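Local coordinates for initiator protein NS1 (Murine minute virus, PDB 4R94) that nicks and unwinds viral DNA to initiate and direct replication, here represented by its origin-binding, magnesium-binding N-terminal nickase domain, at residues H129-G134 with N205-Y210; N15-K20 with W235-L240; C97-L102 with V112-Q117; F137-G142 with T198-F203; I89-V94 with L229-G234. All blocks are in the same frame, centred on the assembly; numbering follows the deposited sequence.

In the fold
Along the chain, contact 2 encloses contact 5, which in turn holds contact 3 followed by contact 1, with contact 4 inside contact 1. Contacts 3 and 5, with centres about 9 Å apart, use helix 81-104 against neighbouring strands 112-121 and 227-232. Contact 1 is on the other face of this antiparallel sheet, where strand 125-134, paired with 112-121, meets helix 203-211. Contact 4 joins the turn before helix 142-160 to the segment leading through strand 201-202 into helix 203-211. Contact 2, its centre about 11 Å from that of contact 1 and about 21 Å from that of contact 4, adds the N-terminal helix. The sheet's strands carry the metal ligands, and helix 203-211 carries the nicking tyrosine.

Contact 1 (H129-G134 with N205-Y210); sequences HVLIGG and NMIAYY. With MG (magnesium ion), chain B.
Two residues of strand 129-134 look toward helix 205-210: His129, which meets Tyr210 through a magnesium ion and a water, and Leu131, which touches the helix directly. His129 binds the magnesium through NE2 at 2.2 Å; imidazole is a less usual ligand for magnesium, consistent with a site that probably accepts other divalent cations. One of the three metal-bound waters, 2.0 Å from the magnesium, is hydrogen-bonded to Tyr210 OH at 2.9 Å, so metal and hydroxyl share a water. The Tyr210 ring reaches this far because its CG lies opposite the backbone N (chi1 -179°), carrying the phenol from the helix toward the ion. Two positions along the strand, Leu131 pushes CD1 into the groove between two helical side chains, 3.9 Å from Ile207 CG1 and 4.0 Å from Met206 CG. It slides past Ile207 in the opposite direction and crosses Met206 at about a right angle, meeting the methylenes CB and CG of the methionine. Phe203 and Phe211 also cover Leu131. His127 and Glu119 complete the protein ligands, the carboxylate and waters supplying oxygens. A histidine pair on a central strand facing a helix-borne tyrosine is the hallmark of the HUH endonuclease active site.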
# COMPACT_ATOMS: atom_id res chain seq x y z
N HIS A 129 -0.22 3.55 0.41
CA HIS A 129 1.10 4.03 0.77
C HIS A 129 2.03 2.88 1.10
O HIS A 129 1.66 1.95 1.82
CB HIS A 129 1.01 4.96 1.97
CG HIS A 129 0.29 6.23 1.68
ND1 HIS A 129 0.95 7.36 1.26
CD2 HIS A 129 -1.02 6.55 1.76
CE1 HIS A 129 0.07 8.34 1.10
NE2 HIS A 129 -1.13 7.87 1.39
N VAL A 130 3.24 2.96 0.58
CA VAL A 130 4.30 2.04 0.96
C VAL A 130 5.56 2.79 1.38
O VAL A 130 6.09 3.59 0.61
CB VAL A 130 4.66 1.08 -0.18
CG1 VAL A 130 5.80 0.13 0.26
CG2 VAL A 130 3.44 0.33 -0.64
N LEU A 131 6.03 2.50 2.58
CA LEU A 131 7.37 2.94 2.99
C LEU A 131 8.27 1.73 2.94
O LEU A 131 7.91 0.68 3.47
CB LEU A 131 7.35 3.53 4.41
CG LEU A 131 6.39 4.70 4.65
CD1 LEU A 131 6.56 5.20 6.10
CD2 LEU A 131 6.60 5.82 3.63
N ILE A 132 9.44 1.84 2.32
CA ILE A 132 10.33 0.68 2.26
C ILE A 132 11.79 1.10 2.15
O ILE A 132 12.14 2.02 1.39
CB ILE A 132 9.96 -0.25 1.06
CG1 ILE A 132 10.83 -1.51 1.05
CG2 ILE A 132 10.05 0.49 -0.27
CD1 ILE A 132 10.28 -2.60 0.16
N GLY A 133 12.64 0.43 2.93
CA GLY A 133 14.06 0.72 2.91
C GLY A 133 14.84 -0.30 3.71
O GLY A 133 14.31 -1.31 4.18
N GLY A 134 16.13 -0.02 3.86
CA GLY A 134 17.01 -0.90 4.61
C GLY A 134 18.44 -0.71 4.17
O GLY A 134 18.73 0.18 3.37
N ASN A 205 9.10 7.71 12.44
CA ASN A 205 8.42 8.98 12.68
C ASN A 205 7.20 9.17 11.80
O ASN A 205 6.15 9.59 12.27
CB ASN A 205 9.38 10.15 12.50
CG ASN A 205 10.42 10.22 13.59
OD1 ASN A 205 10.33 9.54 14.61
ND2 ASN A 205 11.44 11.06 13.37
N MET A 206 7.33 8.86 10.51
CA MET A 206 6.21 9.00 9.59
C MET A 206 5.05 8.08 9.98
O MET A 206 3.89 8.47 9.88
CB MET A 206 6.65 8.70 8.14
CG MET A 206 5.55 8.95 7.12
SD MET A 206 5.12 10.70 6.98
CE MET A 206 6.74 11.33 6.65
N ILE A 207 5.35 6.86 10.41
CA ILE A 207 4.28 5.97 10.82
C ILE A 207 3.58 6.50 12.09
O ILE A 207 2.35 6.66 12.11
CB ILE A 207 4.82 4.54 11.02
CG1 ILE A 207 5.36 4.04 9.68
CG2 ILE A 207 3.73 3.64 11.60
CD1 ILE A 207 6.16 2.73 9.77
N ALA A 208 4.34 6.83 13.13
CA ALA A 208 3.76 7.21 14.41
C ALA A 208 3.07 8.57 14.36
O ALA A 208 1.98 8.74 14.90
CB ALA A 208 4.84 7.22 15.48
N TYR A 209 3.71 9.53 13.70
CA TYR A 209 3.21 10.90 13.71
C TYR A 209 2.25 11.21 12.57
O TYR A 209 1.67 12.30 12.53
CB TYR A 209 4.38 11.89 13.65
CG TYR A 209 5.32 11.81 14.83
CD1 TYR A 209 4.83 11.72 16.12
CD2 TYR A 209 6.70 11.83 14.64
CE1 TYR A 209 5.69 11.65 17.21
CE2 TYR A 209 7.57 11.77 15.72
CZ TYR A 209 7.05 11.67 17.00
OH TYR A 209 7.92 11.61 18.08
N TYR A 210 2.09 10.29 11.62
CA TYR A 210 1.21 10.58 10.50
C TYR A 210 0.30 9.38 10.14
O TYR A 210 -0.92 9.48 10.25
CB TYR A 210 2.02 11.04 9.27
CG TYR A 210 1.13 11.37 8.10
CD1 TYR A 210 0.29 12.48 8.13
CD2 TYR A 210 1.12 10.57 6.97
CE1 TYR A 210 -0.54 12.78 7.07
CE2 TYR A 210 0.29 10.86 5.90
CZ TYR A 210 -0.53 11.96 5.96
OH TYR A 210 -1.36 12.24 4.89
MG MG B . -3.01 9.02 1.50
O HOH W 1 -2.09 10.37 2.75
O HOH W 2 -2.41 10.35 -0.03
O HOH W 3 -4.93 9.94 1.81

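Contact 2 (N15-K20 with W235-L240); sequences NWLKEK and WKTNFL
Lys236 lays its aliphatic chain over one face of the Trp16 indole, and this is the tight part of the contact. Its CG stands 3.7 Å from the centroid of the five-membered ring, 19° off the normal, a CH-pi contact; the same CG is 3.5 Å from Trp16 CG. Because the lysine bends at chi2 (-73°), CD and CE continue beside the pyrrole part of the indole, with CE 3.8 Å from Trp16 CD1. A long methylene chain suits this place, since it covers a broad aromatic face while its amine runs on past the ring. On the opposite face lies Lys20 NZ, offset toward the rim and weakly hydrogen-bonded to Trp16 O.

The second meeting is looser: Leu17 CD1 approaches Thr237 CG2 only to 4.4 Å, methyl to methyl. That side is nevertheless the buried one, closed by Ile207 and Val248 on Leu17 and by Phe115 on Thr237, whereas Trp16 and Lys236 are partly exposed. Asp232 holds the loop by accepting from the backbone N of both Lys236 and Thr237. The N-terminal helix is thus joined to the 235-240 loop by dispersion and CH-pi attraction, and two lysines flanking one indole would probably make its surroundings electropositive.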
# COMPACT_ATOMS: atom_id res chain seq x y z
N ASN A 15 7.75 0.23 20.59
CA ASN A 15 9.18 -0.02 20.67
C ASN A 15 9.81 -0.33 19.32
O ASN A 15 10.91 0.14 19.01
CB ASN A 15 9.48 -1.16 21.65
CG ASN A 15 9.29 -0.75 23.10
OD1 ASN A 15 9.45 0.43 23.45
ND2 ASN A 15 8.96 -1.71 23.95
N TRP A 16 9.13 -1.14 18.51
CA TRP A 16 9.62 -1.49 17.19
C TRP A 16 9.76 -0.26 16.29
O TRP A 16 10.76 -0.11 15.58
CB TRP A 16 8.67 -2.53 16.56
CG TRP A 16 9.10 -3.15 15.26
CD1 TRP A 16 9.91 -4.25 15.09
CD2 TRP A 16 8.68 -2.76 13.95
NE1 TRP A 16 10.03 -4.54 13.76
CE2 TRP A 16 9.29 -3.64 13.04
CE3 TRP A 16 7.85 -1.74 13.46
CZ2 TRP A 16 9.10 -3.53 11.66
CZ3 TRP A 16 7.67 -1.64 12.10
CH2 TRP A 16 8.29 -2.53 11.21
N LEU A 17 8.78 0.64 16.35
CA LEU A 17 8.82 1.84 15.53
C LEU A 17 9.87 2.82 16.04
O LEU A 17 10.57 3.44 15.24
CB LEU A 17 7.45 2.52 15.50
CG LEU A 17 6.32 1.76 14.80
CD1 LEU A 17 4.97 2.41 15.12
CD2 LEU A 17 6.57 1.70 13.29
N LYS A 18 9.99 2.95 17.35
CA LYS A 18 10.95 3.89 17.92
C LYS A 18 12.38 3.47 17.59
O LYS A 18 13.24 4.32 17.34
CB LYS A 18 10.75 4.02 19.43
CG LYS A 18 11.33 5.31 20.00
CD LYS A 18 10.57 6.52 19.47
CE LYS A 18 11.09 7.81 20.06
NZ LYS A 18 10.27 8.99 19.66
N GLU A 19 12.65 2.17 17.59
CA GLU A 19 13.96 1.68 17.19
C GLU A 19 14.27 2.08 15.76
O GLU A 19 15.43 2.20 15.38
CB GLU A 19 14.05 0.16 17.34
CG GLU A 19 14.30 -0.32 18.76
CD GLU A 19 14.45 -1.83 18.84
OE1 GLU A 19 14.16 -2.52 17.84
OE2 GLU A 19 14.86 -2.33 19.91
N LYS A 20 13.23 2.28 14.96
CA LYS A 20 13.42 2.59 13.55
C LYS A 20 13.02 4.04 13.25
O LYS A 20 12.75 4.39 12.11
CB LYS A 20 12.62 1.62 12.68
CG LYS A 20 13.05 0.18 12.85
CD LYS A 20 12.10 -0.78 12.14
CE LYS A 20 12.46 -2.22 12.42
NZ LYS A 20 12.31 -2.50 13.88
N TRP A 235 5.00 -7.37 11.41
CA TRP A 235 3.63 -7.67 11.84
C TRP A 235 3.27 -6.98 13.16
O TRP A 235 2.54 -7.54 14.00
CB TRP A 235 3.41 -9.20 11.95
CG TRP A 235 3.39 -9.87 10.60
CD1 TRP A 235 4.47 -10.14 9.81
CD2 TRP A 235 2.24 -10.34 9.89
NE1 TRP A 235 4.07 -10.76 8.65
CE2 TRP A 235 2.70 -10.88 8.67
CE3 TRP A 235 0.87 -10.35 10.15
CZ2 TRP A 235 1.84 -11.44 7.72
CZ3 TRP A 235 0.01 -10.91 9.21
CH2 TRP A 235 0.50 -11.44 8.01
N LYS A 236 3.73 -5.74 13.32
CA LYS A 236 3.56 -5.00 14.57
C LYS A 236 2.29 -4.16 14.62
O LYS A 236 1.57 -4.18 15.62
CB LYS A 236 4.78 -4.12 14.82
CG LYS A 236 6.06 -4.91 15.04
CD LYS A 236 6.06 -5.57 16.40
CE LYS A 236 7.23 -6.54 16.54
NZ LYS A 236 7.23 -7.20 17.88
N THR A 237 2.01 -3.42 13.55
CA THR A 237 0.82 -2.57 13.55
C THR A 237 -0.42 -3.27 12.98
O THR A 237 -1.53 -2.80 13.21
CB THR A 237 1.04 -1.26 12.75
OG1 THR A 237 1.29 -1.54 11.37
CG2 THR A 237 2.23 -0.49 13.32
N ASN A 238 -0.22 -4.40 12.28
CA ASN A 238 -1.29 -5.08 11.53
C ASN A 238 -2.59 -5.21 12.29
O ASN A 238 -3.64 -4.85 11.81
CB ASN A 238 -0.87 -6.50 11.12
CG ASN A 238 0.31 -6.53 10.18
OD1 ASN A 238 1.32 -5.88 10.40
ND2 ASN A 238 0.20 -7.33 9.13
N PHE A 239 -2.50 -5.78 13.49
CA PHE A 239 -3.72 -6.18 14.19
C PHE A 239 -4.26 -5.10 15.10
O PHE A 239 -5.26 -5.32 15.79
CB PHE A 239 -3.47 -7.46 14.99
CG PHE A 239 -3.11 -8.67 14.16
CD1 PHE A 239 -3.28 -8.70 12.78
CD2 PHE A 239 -2.59 -9.80 14.78
CE1 PHE A 239 -2.93 -9.82 12.03
CE2 PHE A 239 -2.25 -10.93 14.04
CZ PHE A 239 -2.42 -10.94 12.67
N LEU A 240 -3.63 -3.93 15.12
CA LEU A 240 -4.07 -2.86 16.02
C LEU A 240 -5.40 -2.22 15.59
O LEU A 240 -5.58 -1.84 14.43
CB LEU A 240 -3.00 -1.78 16.12
CG LEU A 240 -1.62 -2.21 16.61
CD1 LEU A 240 -0.71 -0.98 16.76
CD2 LEU A 240 -1.74 -2.96 17.93

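Contact 3 (C97-L102 with V112-Q117); sequences CLFEVL and VNWFVQ
Leu102 and Val112 make the closest meeting between helix 97-102 and strand 112-117, with Leu102 CD2 3.7 Å from Val112 CG2. The same valine methyl also lies near the other leucine branch, CD1, so it sits against the fork of the side chain. Next comes an aromatic pair: the Trp114 indole brings NE1 to the edge of the Phe99 ring, near its plane, 4.1 Å from CE1, while Phe99 CZ and Trp114 CZ2 are 4.3 Å apart. The two side chains cross at about a right angle. With its CG between backbone N and carbonyl carbon (chi1 56°), Trp114 lays its indole over the sheet face, where Phe99 reaches it from the helix. Leu98 CD1 and Val116 CG2, 4.5 Å apart, form a third, looser contact.

Val112, Trp114 and Val116 alternate along the strand to face the helix; branched and aromatic residues suit such a sheet face. Beyond them, Ile132 touches Val112 and Trp114, Val130 meets Leu98, and the backbones of strands 125-134 and 227-232 hold the strand from either side. The helix runs nearly antiparallel to it (161°, axes 12.1 Å apart), a helix laid on the antiparallel sheet of the HUH nuclease fold.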
# COMPACT_ATOMS: atom_id res chain seq x y z
N CYS A 97 4.48 -7.10 -5.80
CA CYS A 97 5.36 -6.21 -6.56
C CYS A 97 6.64 -5.91 -5.79
O CYS A 97 7.74 -5.94 -6.35
CB CYS A 97 4.65 -4.90 -6.91
SG CYS A 97 3.34 -5.12 -8.10
N LEU A 98 6.47 -5.58 -4.51
CA LEU A 98 7.61 -5.27 -3.66
C LEU A 98 8.55 -6.47 -3.61
O LEU A 98 9.76 -6.33 -3.75
CB LEU A 98 7.15 -4.90 -2.24
CG LEU A 98 6.25 -3.68 -2.10
CD1 LEU A 98 5.76 -3.62 -0.65
CD2 LEU A 98 6.98 -2.41 -2.49
N PHE A 99 7.97 -7.65 -3.39
CA PHE A 99 8.80 -8.86 -3.23
C PHE A 99 9.50 -9.22 -4.54
O PHE A 99 10.64 -9.69 -4.52
CB PHE A 99 7.95 -10.02 -2.72
CG PHE A 99 7.37 -9.78 -1.34
CD1 PHE A 99 7.88 -8.80 -0.51
CD2 PHE A 99 6.31 -10.55 -0.89
CE1 PHE A 99 7.35 -8.59 0.74
CE2 PHE A 99 5.78 -10.35 0.37
CZ PHE A 99 6.30 -9.37 1.18
N GLU A 100 8.84 -8.99 -5.68
CA GLU A 100 9.46 -9.24 -6.97
C GLU A 100 10.68 -8.36 -7.18
O GLU A 100 11.70 -8.83 -7.67
CB GLU A 100 8.45 -9.04 -8.11
CG GLU A 100 7.41 -10.15 -8.15
CD GLU A 100 6.36 -9.98 -9.23
OE1 GLU A 100 5.86 -8.86 -9.43
OE2 GLU A 100 6.00 -11.01 -9.86
N VAL A 101 10.60 -7.09 -6.77
CA VAL A 101 11.74 -6.21 -6.93
C VAL A 101 12.84 -6.57 -5.94
O VAL A 101 14.02 -6.55 -6.29
CB VAL A 101 11.33 -4.73 -6.80
CG1 VAL A 101 12.55 -3.82 -6.95
CG2 VAL A 101 10.32 -4.43 -7.90
N LEU A 102 12.47 -6.94 -4.71
CA LEU A 102 13.47 -7.43 -3.75
C LEU A 102 14.25 -8.62 -4.33
O LEU A 102 15.48 -8.69 -4.18
CB LEU A 102 12.82 -7.83 -2.43
CG LEU A 102 12.26 -6.69 -1.56
CD1 LEU A 102 11.55 -7.28 -0.36
CD2 LEU A 102 13.37 -5.76 -1.13
N VAL A 112 14.81 -5.89 5.29
CA VAL A 112 14.01 -4.78 4.77
C VAL A 112 13.00 -4.30 5.79
O VAL A 112 12.32 -5.11 6.41
CB VAL A 112 13.21 -5.21 3.51
CG1 VAL A 112 12.56 -4.01 2.86
CG2 VAL A 112 14.11 -5.90 2.54
N ASN A 113 12.87 -2.98 5.97
CA ASN A 113 11.78 -2.47 6.77
C ASN A 113 10.71 -1.96 5.83
O ASN A 113 11.02 -1.20 4.90
CB ASN A 113 12.26 -1.35 7.70
CG ASN A 113 13.28 -1.84 8.71
OD1 ASN A 113 13.11 -2.90 9.31
ND2 ASN A 113 14.35 -1.09 8.88
N TRP A 114 9.47 -2.39 6.02
CA TRP A 114 8.41 -1.80 5.22
C TRP A 114 7.12 -1.63 5.99
O TRP A 114 6.87 -2.28 7.01
CB TRP A 114 8.18 -2.58 3.90
CG TRP A 114 7.86 -4.06 4.04
CD1 TRP A 114 8.73 -5.10 3.84
CD2 TRP A 114 6.61 -4.65 4.38
NE1 TRP A 114 8.09 -6.30 4.05
CE2 TRP A 114 6.78 -6.04 4.39
CE3 TRP A 114 5.34 -4.12 4.69
CZ2 TRP A 114 5.74 -6.92 4.70
CZ3 TRP A 114 4.32 -4.98 5.00
CH2 TRP A 114 4.52 -6.38 4.99
N PHE A 115 6.28 -0.74 5.47
CA PHE A 115 4.99 -0.43 6.05
C PHE A 115 4.04 -0.14 4.91
O PHE A 115 4.40 0.57 3.97
CB PHE A 115 5.10 0.81 6.97
CG PHE A 115 3.77 1.31 7.48
CD1 PHE A 115 3.18 0.74 8.60
CD2 PHE A 115 3.14 2.37 6.85
CE1 PHE A 115 1.96 1.21 9.08
CE2 PHE A 115 1.91 2.85 7.32
CZ PHE A 115 1.32 2.26 8.43
N VAL A 116 2.84 -0.69 4.99
CA VAL A 116 1.84 -0.54 3.95
C VAL A 116 0.55 0.01 4.57
O VAL A 116 0.14 -0.47 5.63
CB VAL A 116 1.60 -1.92 3.29
CG1 VAL A 116 0.32 -1.96 2.48
CG2 VAL A 116 2.83 -2.31 2.45
N GLN A 117 -0.06 1.03 3.97
CA GLN A 117 -1.35 1.52 4.46
C GLN A 117 -2.30 1.90 3.34
O GLN A 117 -2.02 2.80 2.52
CB GLN A 117 -1.18 2.71 5.41
CG GLN A 117 -2.52 3.26 5.90
CD GLN A 117 -2.39 3.93 7.26
OE1 GLN A 117 -1.99 3.29 8.23
NE2 GLN A 117 -2.74 5.21 7.33

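Contact 4 (F137-G142 with T198-F203); sequences FSQAQG and TKCVLF
Gly142 and Thr198 bring the two backbones together, their CA atoms 6.0 Å apart, at a place in the HUH nuclease fold where the turn into helix 142-160 passes the approach to strand 201-202. The first segment coils as it nears its helix: Gln141 N bonds to Ser138 O and Gly142 N to Gln139 O. The side chain of Gln141 curls back as well, its OE1 accepting from Ser138 N at 3.0 Å, with the donor above the amide plane (42° out of it). The second segment is extended, pairs with strand 24-31 through Val201, and ends with Leu202 as N-cap of helix 203-211.

With no side chain on Gly142, Thr198 can set OG1 only 3.9 Å from its CA. Thr198 suits the spot because its hydroxyl also holds a water, at 2.7 Å, that donates to Gln139 O, while its CB and CG2 lie beside the same carbonyl. Gln139 stretches across the second segment: its CB rests 4.1 Å from Cys200 SG, a soft, weakly polar atom suited to a methylene neighbour. The amide at the end of the glutamine passes over the Thr198 carbonyl without a hydrogen bond to it. A second water completes the bridge, donating to Gln139 OE1 at 2.8 Å and accepting from Cys200 N at 2.9 Å.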
# COMPACT_ATOMS: atom_id res chain seq x y z
N PHE A 137 19.41 -0.41 0.52
CA PHE A 137 18.73 0.68 -0.19
C PHE A 137 19.51 1.99 -0.08
O PHE A 137 19.98 2.34 1.00
CB PHE A 137 17.32 0.92 0.36
CG PHE A 137 16.38 -0.24 0.19
CD1 PHE A 137 16.52 -1.40 0.93
CD2 PHE A 137 15.30 -0.13 -0.68
CE1 PHE A 137 15.62 -2.45 0.78
CE2 PHE A 137 14.41 -1.18 -0.83
CZ PHE A 137 14.57 -2.34 -0.11
N SER A 138 19.64 2.72 -1.19
CA SER A 138 20.21 4.06 -1.18
C SER A 138 19.37 5.02 -2.03
O SER A 138 18.75 4.61 -3.00
CB SER A 138 21.67 4.04 -1.68
OG SER A 138 21.77 3.42 -2.95
N GLN A 139 19.37 6.30 -1.66
CA GLN A 139 18.51 7.30 -2.30
C GLN A 139 18.57 7.33 -3.84
O GLN A 139 17.54 7.49 -4.51
CB GLN A 139 18.85 8.70 -1.78
CG GLN A 139 18.53 9.79 -2.79
CD GLN A 139 18.12 11.10 -2.17
OE1 GLN A 139 17.94 11.20 -0.95
NE2 GLN A 139 17.98 12.12 -3.01
N ALA A 140 19.77 7.16 -4.40
CA ALA A 140 19.94 7.22 -5.85
C ALA A 140 19.18 6.12 -6.59
O ALA A 140 19.01 6.20 -7.80
CB ALA A 140 21.42 7.16 -6.20
N GLN A 141 18.72 5.10 -5.86
CA GLN A 141 18.03 3.96 -6.46
C GLN A 141 16.51 4.17 -6.53
O GLN A 141 15.79 3.32 -7.07
CB GLN A 141 18.32 2.69 -5.68
CG GLN A 141 19.79 2.31 -5.58
CD GLN A 141 20.02 1.09 -4.71
OE1 GLN A 141 19.46 0.99 -3.61
NE2 GLN A 141 20.83 0.15 -5.19
N GLY A 142 16.04 5.28 -5.98
CA GLY A 142 14.61 5.54 -5.90
C GLY A 142 13.88 5.52 -7.23
O GLY A 142 12.83 4.88 -7.36
N THR A 198 14.76 12.27 -5.36
CA THR A 198 14.05 11.37 -4.46
C THR A 198 14.09 11.90 -3.03
O THR A 198 15.16 12.31 -2.56
CB THR A 198 14.67 9.98 -4.50
OG1 THR A 198 14.52 9.47 -5.84
CG2 THR A 198 13.99 9.04 -3.50
N LYS A 199 12.93 11.91 -2.37
CA LYS A 199 12.85 12.38 -0.98
C LYS A 199 12.59 11.21 -0.04
O LYS A 199 11.46 10.74 0.08
CB LYS A 199 11.74 13.43 -0.82
CG LYS A 199 11.61 14.03 0.60
CD LYS A 199 10.61 15.17 0.61
CE LYS A 199 10.39 15.68 2.03
NZ LYS A 199 9.22 16.59 2.07
N CYS A 200 13.64 10.73 0.63
CA CYS A 200 13.46 9.68 1.60
C CYS A 200 12.76 10.25 2.83
O CYS A 200 12.85 11.46 3.12
CB CYS A 200 14.79 9.04 1.96
SG CYS A 200 15.55 8.19 0.55
N VAL A 201 12.02 9.40 3.52
CA VAL A 201 11.37 9.83 4.75
C VAL A 201 11.89 9.00 5.90
O VAL A 201 12.58 8.00 5.68
CB VAL A 201 9.84 9.72 4.66
CG1 VAL A 201 9.32 10.57 3.50
CG2 VAL A 201 9.40 8.28 4.48
N LEU A 202 11.57 9.42 7.12
CA LEU A 202 12.00 8.69 8.30
C LEU A 202 10.89 7.72 8.73
O LEU A 202 9.78 8.14 9.10
CB LEU A 202 12.35 9.67 9.44
CG LEU A 202 13.57 10.56 9.20
CD1 LEU A 202 13.97 11.26 10.50
CD2 LEU A 202 14.75 9.80 8.63
N PHE A 203 11.23 6.43 8.69
CA PHE A 203 10.27 5.33 8.84
C PHE A 203 9.40 5.42 10.10
O PHE A 203 8.19 5.60 10.01
CB PHE A 203 11.05 4.02 8.82
CG PHE A 203 10.18 2.79 8.77
CD1 PHE A 203 9.59 2.38 7.58
CD2 PHE A 203 10.03 1.99 9.90
CE1 PHE A 203 8.82 1.21 7.53
CE2 PHE A 203 9.27 0.82 9.85
CZ PHE A 203 8.66 0.44 8.67
O HOH W 4 16.50 8.22 -7.15
O HOH W 5 16.05 12.38 0.71

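Contact 5 (I89-V94 with L229-G234); sequences IFDSLV and LSSDSG
Asp91 and Ser231, a buried carboxylate and a buried hydroxyl, face each other across the core yet do not bond directly: Asp91 OD1 and Ser231 OG are 4.2 Å apart. A water joins them, donating to Asp91 OD1 at 2.8 Å and lying 2.6 Å from Ser231 OG. The acid is well supplied with other partners. His118 bonds to OD1, and Lys95 forms a salt bridge with OD2 while also bonding to Ser231 OG, which probably offsets the cost of burying the charge. With chi1 at -163° the carboxylate of Asp91 extends away from the helix toward the strand. Beside this polar cluster, Leu229 CD2 comes to 4.2 Å from Asp91 CG, crossing the aspartate at about a right angle and placing a methyl next to the carboxylate.

Within the helix, Ser92 keeps its hydroxyl satisfied locally, OG donating to Ile89 O at 2.7 Å, which lets a small polar residue be buried. Where strand 229-232 ends, Asp232 OD1 accepts from Gly234 N in an Asx turn. The contact lies between helix 81-104 and strand 227-232, with Val116 of strand 112-121 next to both Asp91 and Ser231, and helix 54-70 bringing Ala63 to Asp91 and Thr66 to Leu229.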
# COMPACT_ATOMS: atom_id res chain seq x y z
N ILE A 89 -7.30 -7.98 -2.15
CA ILE A 89 -6.60 -8.31 -3.38
C ILE A 89 -5.47 -7.31 -3.63
O ILE A 89 -4.36 -7.72 -3.92
CB ILE A 89 -7.57 -8.35 -4.57
CG1 ILE A 89 -8.49 -9.57 -4.42
CG2 ILE A 89 -6.79 -8.40 -5.89
CD1 ILE A 89 -9.63 -9.62 -5.41
N PHE A 90 -5.73 -6.01 -3.53
CA PHE A 90 -4.66 -5.05 -3.80
C PHE A 90 -3.51 -5.20 -2.81
O PHE A 90 -2.35 -5.03 -3.18
CB PHE A 90 -5.19 -3.62 -3.78
CG PHE A 90 -5.94 -3.21 -5.02
CD1 PHE A 90 -5.63 -3.76 -6.26
CD2 PHE A 90 -6.95 -2.26 -4.94
CE1 PHE A 90 -6.33 -3.36 -7.41
CE2 PHE A 90 -7.62 -1.85 -6.08
CZ PHE A 90 -7.32 -2.41 -7.31
N ASP A 91 -3.81 -5.53 -1.56
CA ASP A 91 -2.74 -5.73 -0.57
C ASP A 91 -1.81 -6.83 -1.04
O ASP A 91 -0.59 -6.68 -1.03
CB ASP A 91 -3.30 -6.05 0.81
CG ASP A 91 -2.28 -5.86 1.92
OD1 ASP A 91 -1.79 -4.72 2.08
OD2 ASP A 91 -1.97 -6.85 2.62
N SER A 92 -2.40 -7.93 -1.53
CA SER A 92 -1.57 -9.02 -2.03
C SER A 92 -0.77 -8.61 -3.27
O SER A 92 0.39 -8.98 -3.38
CB SER A 92 -2.43 -10.29 -2.34
OG SER A 92 -3.24 -10.16 -3.50
N LEU A 93 -1.37 -7.84 -4.18
CA LEU A 93 -0.68 -7.43 -5.41
C LEU A 93 0.45 -6.43 -5.15
O LEU A 93 1.52 -6.53 -5.78
CB LEU A 93 -1.67 -6.84 -6.41
CG LEU A 93 -2.74 -7.80 -6.95
CD1 LEU A 93 -3.63 -7.03 -7.91
CD2 LEU A 93 -2.13 -9.04 -7.65
N VAL A 94 0.19 -5.46 -4.28
CA VAL A 94 1.22 -4.50 -3.89
C VAL A 94 2.44 -5.23 -3.32
O VAL A 94 3.58 -5.00 -3.75
CB VAL A 94 0.68 -3.49 -2.87
CG1 VAL A 94 1.82 -2.64 -2.31
CG2 VAL A 94 -0.37 -2.58 -3.55
N LEU A 229 -6.65 -0.38 6.21
CA LEU A 229 -5.87 -1.55 6.55
C LEU A 229 -4.41 -1.15 6.52
O LEU A 229 -4.00 -0.42 5.61
CB LEU A 229 -6.14 -2.69 5.53
CG LEU A 229 -5.49 -4.05 5.69
CD1 LEU A 229 -6.26 -4.85 6.73
CD2 LEU A 229 -5.47 -4.81 4.36
N SER A 230 -3.63 -1.60 7.50
CA SER A 230 -2.19 -1.35 7.49
C SER A 230 -1.43 -2.62 7.83
O SER A 230 -2.00 -3.55 8.41
CB SER A 230 -1.80 -0.25 8.49
OG SER A 230 -2.62 0.88 8.31
N SER A 231 -0.16 -2.65 7.47
CA SER A 231 0.70 -3.78 7.84
C SER A 231 2.16 -3.39 7.77
O SER A 231 2.52 -2.42 7.11
CB SER A 231 0.46 -4.98 6.94
OG SER A 231 0.62 -4.64 5.57
N ASP A 232 3.02 -4.16 8.42
CA ASP A 232 4.43 -3.84 8.33
C ASP A 232 5.27 -5.11 8.39
O ASP A 232 4.75 -6.20 8.65
CB ASP A 232 4.82 -2.87 9.45
CG ASP A 232 4.54 -3.42 10.83
OD1 ASP A 232 5.19 -4.43 11.20
OD2 ASP A 232 3.69 -2.86 11.54
N SER A 233 6.56 -4.94 8.14
CA SER A 233 7.47 -6.07 7.96
C SER A 233 7.71 -6.83 9.27
O SER A 233 8.24 -7.95 9.25
CB SER A 233 8.80 -5.57 7.38
OG SER A 233 9.30 -4.47 8.13
N GLY A 234 7.29 -6.24 10.38
CA GLY A 234 7.38 -6.90 11.68
C GLY A 234 6.06 -7.44 12.22
O GLY A 234 6.00 -7.92 13.37
O HOH W 6 -1.70 -3.79 4.69